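Local coordinates for protein putative polyketide synthase (Brevibacillus brevis, PDB 6HP2) that probably methylates a hydroxyl group of a polyketide intermediate, as the S-adenosylmethionine-dependent O-methyltransferase domain of a trans-AT polyketide synthase that may serve bacillaene biosynthesis, at residues 47-61 with 244-257. Sequence-based numbering, arbitrary orientation.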
ATOM      1  N   VAL A  47      -1.724   7.376  -3.379  1.00 26.09           N
ATOM      2  CA  VAL A  47      -2.391   7.724  -4.623  1.00 28.99           C
ATOM      3  C   VAL A  47      -3.518   6.719  -4.827  1.00 35.20           C
ATOM      4  O   VAL A  47      -3.756   5.855  -3.975  1.00 40.77           O
ATOM      5  CB  VAL A  47      -1.369   7.742  -5.774  1.00 31.36           C
ATOM      6  CG1 VAL A  47      -0.345   8.833  -5.491  1.00 42.30           C
ATOM      7  CG2 VAL A  47      -0.697   6.366  -5.889  1.00 33.95           C
ATOM      8  N   CYS A  48      -4.250   6.859  -5.917  1.00 30.20           N
ATOM      9  CA  CYS A  48      -5.482   6.115  -6.130  1.00 33.67           C
ATOM     10  C   CYS A  48      -5.654   5.945  -7.624  1.00 25.76           C
ATOM     11  O   CYS A  48      -5.141   6.752  -8.410  1.00 28.67           O
ATOM     12  CB  CYS A  48      -6.704   6.843  -5.535  1.00 38.87           C
ATOM     13  SG  CYS A  48      -7.198   8.403  -6.367  1.00 44.80           S
ATOM     14  N   PRO A  49      -6.384   4.903  -8.054  1.00 26.96           N
ATOM     15  CA  PRO A  49      -6.540   4.628  -9.481  1.00 22.47           C
ATOM     16  C   PRO A  49      -7.779   5.213 -10.160  1.00 30.29           C
ATOM     17  O   PRO A  49      -8.869   5.012  -9.641  1.00 32.42           O
ATOM     18  CB  PRO A  49      -6.724   3.117  -9.481  1.00 22.81           C
ATOM     19  CG  PRO A  49      -7.569   2.903  -8.287  1.00 26.16           C
ATOM     20  CD  PRO A  49      -6.945   3.802  -7.259  1.00 23.26           C
ATOM     21  N   PHE A  50      -7.620   5.990 -11.238  1.00 25.58           N
ATOM     22  CA  PHE A  50      -8.728   6.486 -12.052  1.00 24.22           C
ATOM     23  C   PHE A  50      -8.851   5.587 -13.278  1.00 33.38           C
ATOM     24  O   PHE A  50      -7.850   5.339 -13.945  1.00 30.58           O
ATOM     25  CB  PHE A  50      -8.496   7.899 -12.525  1.00 25.60           C
ATOM     26  CG  PHE A  50      -8.877   8.977 -11.512  1.00 24.33           C
ATOM     27  CD1 PHE A  50      -9.085   8.670 -10.201  1.00 31.60           C
ATOM     28  CD2 PHE A  50      -8.982  10.302 -11.896  1.00 31.57           C
ATOM     29  CE1 PHE A  50      -9.440   9.645  -9.289  1.00 35.55           C
ATOM     30  CE2 PHE A  50      -9.292  11.267 -10.988  1.00 35.44           C
ATOM     31  CZ  PHE A  50      -9.536  10.926  -9.667  1.00 35.44           C
ATOM     32  N   GLU A  51     -10.071   5.154 -13.614  1.00 31.59           N
ATOM     33  CA  GLU A  51     -10.286   4.346 -14.832  1.00 34.19           C
ATOM     34  C   GLU A  51      -9.953   5.134 -16.086  1.00 36.15           C
ATOM     35  O   GLU A  51      -9.478   4.567 -17.090  1.00 30.09           O
ATOM     36  CB  GLU A  51     -11.727   3.853 -14.896  1.00 72.10           C
ATOM     37  CG  GLU A  51     -12.095   2.856 -13.777  1.00121.83           C
ATOM     38  CD  GLU A  51     -13.501   2.279 -13.939  1.00146.90           C
ATOM     39  OE1 GLU A  51     -14.177   2.596 -14.946  1.00156.03           O
ATOM     40  OE2 GLU A  51     -13.928   1.509 -13.053  1.00151.91           O
ATOM     41  N   ARG A  52     -10.112   6.452 -16.024  1.00 34.07           N
ATOM     42  CA  ARG A  52      -9.816   7.339 -17.134  1.00 32.32           C
ATOM     43  C   ARG A  52      -9.349   8.670 -16.582  1.00 30.88           C
ATOM     44  O   ARG A  52      -9.622   9.018 -15.431  1.00 32.10           O
ATOM     45  CB  ARG A  52     -11.052   7.567 -18.020  1.00 43.97           C
ATOM     46  CG  ARG A  52     -12.195   8.247 -17.311  1.00 88.59           C
ATOM     47  CD  ARG A  52     -13.558   7.765 -17.789  1.00116.46           C
ATOM     48  NE  ARG A  52     -13.907   6.429 -17.301  1.00109.52           N
ATOM     49  CZ  ARG A  52     -14.478   6.179 -16.125  1.00101.28           C
ATOM     50  NH1 ARG A  52     -14.752   7.166 -15.290  1.00 84.36           N
ATOM     51  NH2 ARG A  52     -14.768   4.935 -15.778  1.00115.93           N
ATOM     52  N   LYS A  53      -8.662   9.427 -17.424  1.00 34.85           N
ATOM     53  CA  LYS A  53      -8.348  10.817 -17.093  1.00 35.24           C
ATOM     54  C   LYS A  53      -9.615  11.656 -17.039  1.00 43.86           C
ATOM     55  O   LYS A  53     -10.507  11.520 -17.883  1.00 43.63           O
ATOM     56  CB  LYS A  53      -7.372  11.401 -18.112  1.00 43.70           C
ATOM     57  CG  LYS A  53      -6.036  10.673 -18.104  1.00 63.87           C
ATOM     58  CD  LYS A  53      -5.118  11.180 -19.210  1.00 69.34           C
ATOM     59  CE  LYS A  53      -3.759  10.503 -19.137  1.00 80.47           C
ATOM     60  NZ  LYS A  53      -3.857   9.010 -19.245  1.00100.62           N
ATOM     61  N   ILE A  54      -9.708  12.515 -16.032  1.00 37.48           N
ATOM     62  CA  ILE A  54     -10.814  13.472 -15.934  1.00 47.26           C
ATOM     63  C   ILE A  54     -10.268  14.835 -16.322  1.00 49.25           C
ATOM     64  O   ILE A  54      -9.455  15.405 -15.571  1.00 40.48           O
ATOM     65  CB  ILE A  54     -11.430  13.493 -14.531  1.00 44.74           C
ATOM     66  CG1 ILE A  54     -11.933  12.085 -14.184  1.00 41.95           C
ATOM     67  CG2 ILE A  54     -12.576  14.504 -14.462  1.00 48.38           C
ATOM     68  CD1 ILE A  54     -12.375  11.946 -12.757  1.00 46.03           C
ATOM     69  N   PRO A  55     -10.659  15.396 -17.475  1.00 52.76           N
ATOM     70  CA  PRO A  55     -10.128  16.708 -17.854  1.00 54.45           C
ATOM     71  C   PRO A  55     -10.548  17.778 -16.859  1.00 50.21           C
ATOM     72  O   PRO A  55     -11.702  17.834 -16.411  1.00 48.12           O
ATOM     73  CB  PRO A  55     -10.716  16.952 -19.250  1.00 67.42           C
ATOM     74  CG  PRO A  55     -11.913  16.031 -19.339  1.00 66.31           C
ATOM     75  CD  PRO A  55     -11.565  14.834 -18.506  1.00 55.61           C
ATOM     76  N   GLY A  56      -9.582  18.628 -16.498  1.00 60.51           N
ATOM     77  CA  GLY A  56      -9.795  19.665 -15.514  1.00 64.11           C
ATOM     78  C   GLY A  56      -9.565  19.232 -14.077  1.00 62.56           C
ATOM     79  O   GLY A  56      -9.267  20.075 -13.227  1.00 50.54           O
ATOM     80  N   PHE A  57      -9.707  17.945 -13.782  1.00 53.55           N
ATOM     81  CA  PHE A  57      -9.477  17.462 -12.436  1.00 43.58           C
ATOM     82  C   PHE A  57      -7.991  17.563 -12.102  1.00 44.63           C
ATOM     83  O   PHE A  57      -7.144  16.983 -12.782  1.00 48.33           O
ATOM     84  CB  PHE A  57      -9.950  16.024 -12.301  1.00 46.08           C
ATOM     85  CG  PHE A  57     -10.188  15.585 -10.877  1.00 44.77           C
ATOM     86  CD1 PHE A  57      -9.157  15.137 -10.124  1.00 36.02           C
ATOM     87  CD2 PHE A  57     -11.443  15.620 -10.326  1.00 47.18           C
ATOM     88  CE1 PHE A  57      -9.345  14.720  -8.839  1.00 38.90           C
ATOM     89  CE2 PHE A  57     -11.650  15.190  -9.046  1.00 52.85           C
ATOM     90  CZ  PHE A  57     -10.575  14.726  -8.296  1.00 39.59           C
ATOM     91  N   SER A  58      -7.667  18.307 -11.078  1.00 41.56           N
ATOM     92  CA  SER A  58      -6.288  18.497 -10.663  1.00 36.91           C
ATOM     93  C   SER A  58      -6.113  17.870  -9.296  1.00 32.88           C
ATOM     94  O   SER A  58      -6.603  18.413  -8.288  1.00 37.22           O
ATOM     95  CB  SER A  58      -5.935  19.983 -10.605  1.00 44.13           C
ATOM     96  OG  SER A  58      -4.709  20.165  -9.930  1.00 36.28           O
ATOM     97  N   MET A  59      -5.417  16.736  -9.266  1.00 39.27           N
ATOM     98  CA  MET A  59      -5.196  16.025  -8.022  1.00 38.48           C
ATOM     99  C   MET A  59      -4.435  16.886  -7.031  1.00 38.76           C
ATOM    100  O   MET A  59      -4.723  16.832  -5.846  1.00 37.82           O
ATOM    101  CB  MET A  59      -4.439  14.717  -8.276  1.00 36.66           C
ATOM    102  CG  MET A  59      -4.244  13.876  -7.024  1.00 38.37           C
ATOM    103  SD  MET A  59      -5.864  13.248  -6.431  1.00 37.16           S
ATOM    104  CE  MET A  59      -6.174  11.986  -7.663  1.00 39.23           C
ATOM    105  N   SER A  60      -3.446  17.670  -7.487  1.00 32.31           N
ATOM    106  CA  SER A  60      -2.660  18.476  -6.552  1.00 37.08           C
ATOM    107  C   SER A  60      -3.545  19.516  -5.858  1.00 31.16           C
ATOM    108  O   SER A  60      -3.372  19.795  -4.674  1.00 37.96           O
ATOM    109  CB  SER A  60      -1.494  19.171  -7.287  1.00 33.24           C
ATOM    110  OG  SER A  60      -1.968  19.950  -8.358  1.00 33.01           O
ATOM    111  N   ARG A  61      -4.465  20.143  -6.600  1.00 33.33           N
ATOM    112  CA  ARG A  61      -5.396  21.095  -5.982  1.00 37.74           C
ATOM    113  C   ARG A  61      -6.266  20.414  -4.931  1.00 39.13           C
ATOM    114  O   ARG A  61      -6.432  20.916  -3.817  1.00 37.08           O
ATOM    115  CB  ARG A  61      -6.259  21.717  -7.048  1.00 40.65           C
ATOM    116  CG  ARG A  61      -5.548  22.843  -7.813  1.00 43.50           C
ATOM    117  CD  ARG A  61      -6.402  23.398  -8.938  1.00 63.23           C
ATOM    118  NE  ARG A  61      -5.689  24.434  -9.683  1.00 85.03           N
ATOM    119  CZ  ARG A  61      -4.731  24.196 -10.576  1.00 95.83           C
ATOM    120  NH1 ARG A  61      -4.348  22.952 -10.837  1.00 84.71           N
ATOM    121  NH2 ARG A  61      -4.148  25.206 -11.208  1.00120.80           N
ATOM    122  N   GLN A 244      -3.809   3.294 -14.502  1.00 23.91           N
ATOM    123  CA  GLN A 244      -4.865   3.953 -13.744  1.00 26.96           C
ATOM    124  C   GLN A 244      -4.315   5.017 -12.795  1.00 21.01           C
ATOM    125  O   GLN A 244      -4.906   6.083 -12.644  1.00 23.46           O
ATOM    126  CB  GLN A 244      -5.705   2.934 -12.981  1.00 23.36           C
ATOM    127  CG  GLN A 244      -6.548   2.037 -13.873  1.00 31.02           C
ATOM    128  CD  GLN A 244      -5.713   1.109 -14.733  1.00 25.77           C
ATOM    129  OE1 GLN A 244      -4.700   0.575 -14.286  1.00 27.65           O
ATOM    130  NE2 GLN A 244      -6.138   0.910 -15.973  1.00 29.80           N
ATOM    131  N   ILE A 245      -3.188   4.729 -12.154  1.00 20.81           N
ATOM    132  CA  ILE A 245      -2.580   5.694 -11.247  1.00 22.30           C
ATOM    133  C   ILE A 245      -2.156   6.910 -12.036  1.00 21.57           C
ATOM    134  O   ILE A 245      -2.453   8.043 -11.661  1.00 23.35           O
ATOM    135  CB  ILE A 245      -1.345   5.127 -10.554  1.00 20.50           C
ATOM    136  CG1 ILE A 245      -1.744   3.926  -9.723  1.00 24.86           C
ATOM    137  CG2 ILE A 245      -0.695   6.187  -9.678  1.00 24.17           C
ATOM    138  CD1 ILE A 245      -2.698   4.246  -8.599  1.00 27.44           C
ATOM    139  N   ALA A 246      -1.452   6.674 -13.135  1.00 26.65           N
ATOM    140  CA  ALA A 246      -1.045   7.786 -13.988  1.00 27.29           C
ATOM    141  C   ALA A 246      -2.265   8.588 -14.460  1.00 22.24           C
ATOM    142  O   ALA A 246      -2.178   9.808 -14.609  1.00 25.46           O
ATOM    143  CB  ALA A 246      -0.237   7.266 -15.207  1.00 28.18           C
ATOM    144  N   ASN A 247      -3.408   7.936 -14.699  1.00 26.76           N
ATOM    145  CA  ASN A 247      -4.608   8.704 -15.063  1.00 27.42           C
ATOM    146  C   ASN A 247      -5.001   9.681 -13.948  1.00 28.40           C
ATOM    147  O   ASN A 247      -5.354  10.831 -14.208  1.00 28.85           O
ATOM    148  CB  ASN A 247      -5.804   7.813 -15.318  1.00 24.30           C
ATOM    149  CG  ASN A 247      -5.682   6.992 -16.566  1.00 34.57           C
ATOM    150  OD1 ASN A 247      -4.963   7.350 -17.467  1.00 28.07           O
ATOM    151  ND2 ASN A 247      -6.431   5.906 -16.632  1.00 28.21           N
ATOM    152  N   ALA A 248      -4.973   9.217 -12.700  1.00 26.48           N
ATOM    153  CA  ALA A 248      -5.330  10.039 -11.547  1.00 23.89           C
ATOM    154  C   ALA A 248      -4.330  11.173 -11.349  1.00 26.04           C
ATOM    155  O   ALA A 248      -4.679  12.251 -10.850  1.00 28.70           O
ATOM    156  CB  ALA A 248      -5.369   9.151 -10.305  1.00 24.14           C
ATOM    157  N   LEU A 249      -3.068  10.918 -11.638  1.00 28.27           N
ATOM    158  CA  LEU A 249      -2.020  11.903 -11.408  1.00 25.66           C
ATOM    159  C   LEU A 249      -1.766  12.779 -12.614  1.00 28.43           C
ATOM    160  O   LEU A 249      -0.868  13.637 -12.548  1.00 32.49           O
ATOM    161  CB  LEU A 249      -0.719  11.219 -11.011  1.00 28.25           C
ATOM    162  CG  LEU A 249      -0.789  10.441  -9.706  1.00 24.46           C
ATOM    163  CD1 LEU A 249       0.577   9.870  -9.339  1.00 30.65           C
ATOM    164  CD2 LEU A 249      -1.270  11.346  -8.589  1.00 34.10           C
ATOM    165  N   HIS A 250      -2.557  12.642 -13.677  1.00 33.01           N
ATOM    166  CA  HIS A 250      -2.436  13.547 -14.837  1.00 35.94           C
ATOM    167  C   HIS A 250      -2.858  14.952 -14.406  1.00 33.24           C
ATOM    168  O   HIS A 250      -4.031  15.191 -14.107  1.00 35.74           O
ATOM    169  CB  HIS A 250      -3.293  13.063 -16.002  1.00 38.66           C
ATOM    170  CG  HIS A 250      -3.034  13.794 -17.279  1.00 53.18           C
ATOM    171  ND1 HIS A 250      -3.934  14.679 -17.837  1.00 55.64           N
ATOM    172  CD2 HIS A 250      -1.965  13.771 -18.104  1.00 50.48           C
ATOM    173  CE1 HIS A 250      -3.435  15.151 -18.964  1.00 55.00           C
ATOM    174  NE2 HIS A 250      -2.241  14.618 -19.144  1.00 51.77           N
ATOM    175  N   ASP A 251      -1.889  15.856 -14.337  1.00 34.99           N
ATOM    176  CA  ASP A 251      -2.041  17.150 -13.682  1.00 35.65           C
ATOM    177  C   ASP A 251      -1.153  18.107 -14.460  1.00 34.93           C
ATOM    178  O   ASP A 251      -0.102  18.542 -13.982  1.00 39.52           O
ATOM    179  CB  ASP A 251      -1.620  17.047 -12.216  1.00 34.29           C
ATOM    180  CG  ASP A 251      -2.287  18.069 -11.304  1.00 40.37           C
ATOM    181  OD1 ASP A 251      -3.001  18.984 -11.771  1.00 39.60           O
ATOM    182  OD2 ASP A 251      -2.067  17.930 -10.077  1.00 37.93           O
ATOM    183  N   PRO A 252      -1.566  18.477 -15.673  1.00 47.65           N
ATOM    184  CA  PRO A 252      -0.608  19.119 -16.597  1.00 61.67           C
ATOM    185  C   PRO A 252      -0.004  20.425 -16.083  1.00 62.85           C
ATOM    186  O   PRO A 252       1.109  20.771 -16.482  1.00 52.77           O
ATOM    187  CB  PRO A 252      -1.439  19.335 -17.874  1.00 59.69           C
ATOM    188  CG  PRO A 252      -2.881  19.266 -17.441  1.00 57.32           C
ATOM    189  CD  PRO A 252      -2.932  18.387 -16.227  1.00 41.04           C
ATOM    190  N   ASP A 253      -0.676  21.156 -15.202  1.00 64.94           N
ATOM    191  CA  ASP A 253      -0.141  22.412 -14.691  1.00 69.68           C
ATOM    192  C   ASP A 253       0.520  22.277 -13.319  1.00 61.20           C
ATOM    193  O   ASP A 253       0.868  23.294 -12.707  1.00 54.80           O
ATOM    194  CB  ASP A 253      -1.251  23.463 -14.602  1.00 72.07           C
ATOM    195  CG  ASP A 253      -2.316  23.079 -13.594  1.00122.22           C
ATOM    196  OD1 ASP A 253      -2.781  21.913 -13.629  1.00143.28           O
ATOM    197  OD2 ASP A 253      -2.673  23.929 -12.755  1.00138.89           O
ATOM    198  N   VAL A 254       0.731  21.054 -12.836  1.00 44.43           N
ATOM    199  CA  VAL A 254       1.096  20.861 -11.444  1.00 50.99           C
ATOM    200  C   VAL A 254       2.404  21.576 -11.127  1.00 53.51           C
ATOM    201  O   VAL A 254       2.522  22.237 -10.094  1.00 41.80           O
ATOM    202  CB  VAL A 254       1.138  19.349 -11.106  1.00 39.42           C
ATOM    203  CG1 VAL A 254       2.242  18.652 -11.876  1.00 42.73           C
ATOM    204  CG2 VAL A 254       1.324  19.169  -9.625  1.00 34.42           C
ATOM    205  N   GLU A 255       3.381  21.513 -12.027  1.00 51.26           N
ATOM    206  CA  GLU A 255       4.687  22.074 -11.716  1.00 62.67           C
ATOM    207  C   GLU A 255       4.590  23.581 -11.519  1.00 62.66           C
ATOM    208  O   GLU A 255       5.183  24.128 -10.583  1.00 59.95           O
ATOM    209  CB  GLU A 255       5.680  21.737 -12.824  1.00 88.55           C
ATOM    210  CG  GLU A 255       5.857  20.243 -13.040  1.00111.60           C
ATOM    211  CD  GLU A 255       7.183  19.894 -13.681  1.00127.87           C
ATOM    212  OE1 GLU A 255       7.446  20.363 -14.809  1.00142.32           O
ATOM    213  OE2 GLU A 255       7.969  19.158 -13.046  1.00129.28           O
ATOM    214  N   GLN A 256       3.820  24.264 -12.376  1.00 62.77           N
ATOM    215  CA  GLN A 256       3.517  25.674 -12.163  1.00 64.44           C
ATOM    216  C   GLN A 256       2.724  25.878 -10.881  1.00 57.49           C
ATOM    217  O   GLN A 256       3.025  26.776 -10.077  1.00 50.19           O
ATOM    218  CB  GLN A 256       2.735  26.225 -13.357  1.00 96.54           C
ATOM    219  CG  GLN A 256       3.586  26.569 -14.564  1.00122.73           C
ATOM    220  CD  GLN A 256       4.383  27.846 -14.357  1.00120.26           C
ATOM    221  OE1 GLN A 256       3.817  28.917 -14.127  1.00 89.16           O
ATOM    222  NE2 GLN A 256       5.703  27.737 -14.432  1.00142.87           N
ATOM    223  N   TYR A 257       1.695  25.054 -10.676  1.00 56.58           N
ATOM    224  CA  TYR A 257       0.798  25.247  -9.547  1.00 54.60           C
ATOM    225  C   TYR A 257       1.563  25.234  -8.231  1.00 52.89           C
ATOM    226  O   TYR A 257       1.425  26.150  -7.419  1.00 44.41           O
ATOM    227  CB  TYR A 257      -0.297  24.170  -9.540  1.00 51.71           C
ATOM    228  CG  TYR A 257      -1.175  24.212  -8.296  1.00 47.79           C
ATOM    229  CD1 TYR A 257      -2.017  25.266  -8.067  1.00 52.60           C
ATOM    230  CD2 TYR A 257      -1.170  23.159  -7.370  1.00 46.91           C
ATOM    231  CE1 TYR A 257      -2.814  25.327  -6.931  1.00 58.98           C
ATOM    232  CE2 TYR A 257      -1.967  23.188  -6.252  1.00 53.14           C
ATOM    233  CZ  TYR A 257      -2.785  24.303  -6.025  1.00 60.37           C
ATOM    234  OH  TYR A 257      -3.593  24.379  -4.906  1.00 54.40           O
TER
HETATM  235  O   HOH W   1      -8.436   2.084 -17.082  1.00 44.20           O
HETATM  236  O   HOH W   2      -7.481  12.689 -14.360  1.00 34.66           O
HETATM  237  O   HOH W   3      -6.593  15.421 -14.889  1.00 49.37           O
HETATM  238  O   HOH W   4      -4.433  15.121 -11.552  1.00 36.63           O
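Ser58 and Ser60, at the start of helix 59-64, together engage both carboxylate oxygens of Asp251. Asp251 OD2 accepts from Ser60 N at 2.9 Å and from Ser60 OG at 2.7 Å, the two donors arriving from opposite faces of the carboxylate, while OD1 takes the hydroxyl of Ser58, the N-cap residue. With three donors, the buried carboxylate is held against rotation, and the N-terminal end of helix 59-64 probably stabilises its negative charge. Next to it, Arg61 forms a salt bridge with Asp253, whose carboxylate lies nearly coplanar with the guanidinium and brings Asp253 OD2 to 2.7 Å from Arg61 NH1; Asp253 is poorly ordered, so the detail is less certain. The same guanidinium lies flat on Tyr257, planes 26° apart, an off-centre cation-pi contact; Arg61 CG sits over a face of the Tyr257 ring.

At the other end, the amide of Asn247 bridges the loop: ND2 donates almost straight to Phe50 O (166°), and Asn247 OD1 accepts from Lys53 NZ at 2.7 Å. A bend at the last torsion of Lys53 (chi4 58°) turns the ammonium to this oxygen, while CD rests over the His250 ring. Gln244 O accepts from Phe50 N as well as from Ala248 N of its own helix. Between these anchors, water 4 links Met59 N to Ala248 O and His250 O.

Apolar contacts complete the join. Ala248 CB presses on one face of the Phe50 ring, 3.9 Å from its centroid, and Val47 CG2 meets Ile245 CG2 at 3.8 Å. A segment near the N-terminal end of this methyltransferase domain is thus fastened across helices 242-249 and 254-258, its Val47 and Cys48 end near the S-adenosyl-L-homocysteine pocket of the Rossmann-like fold.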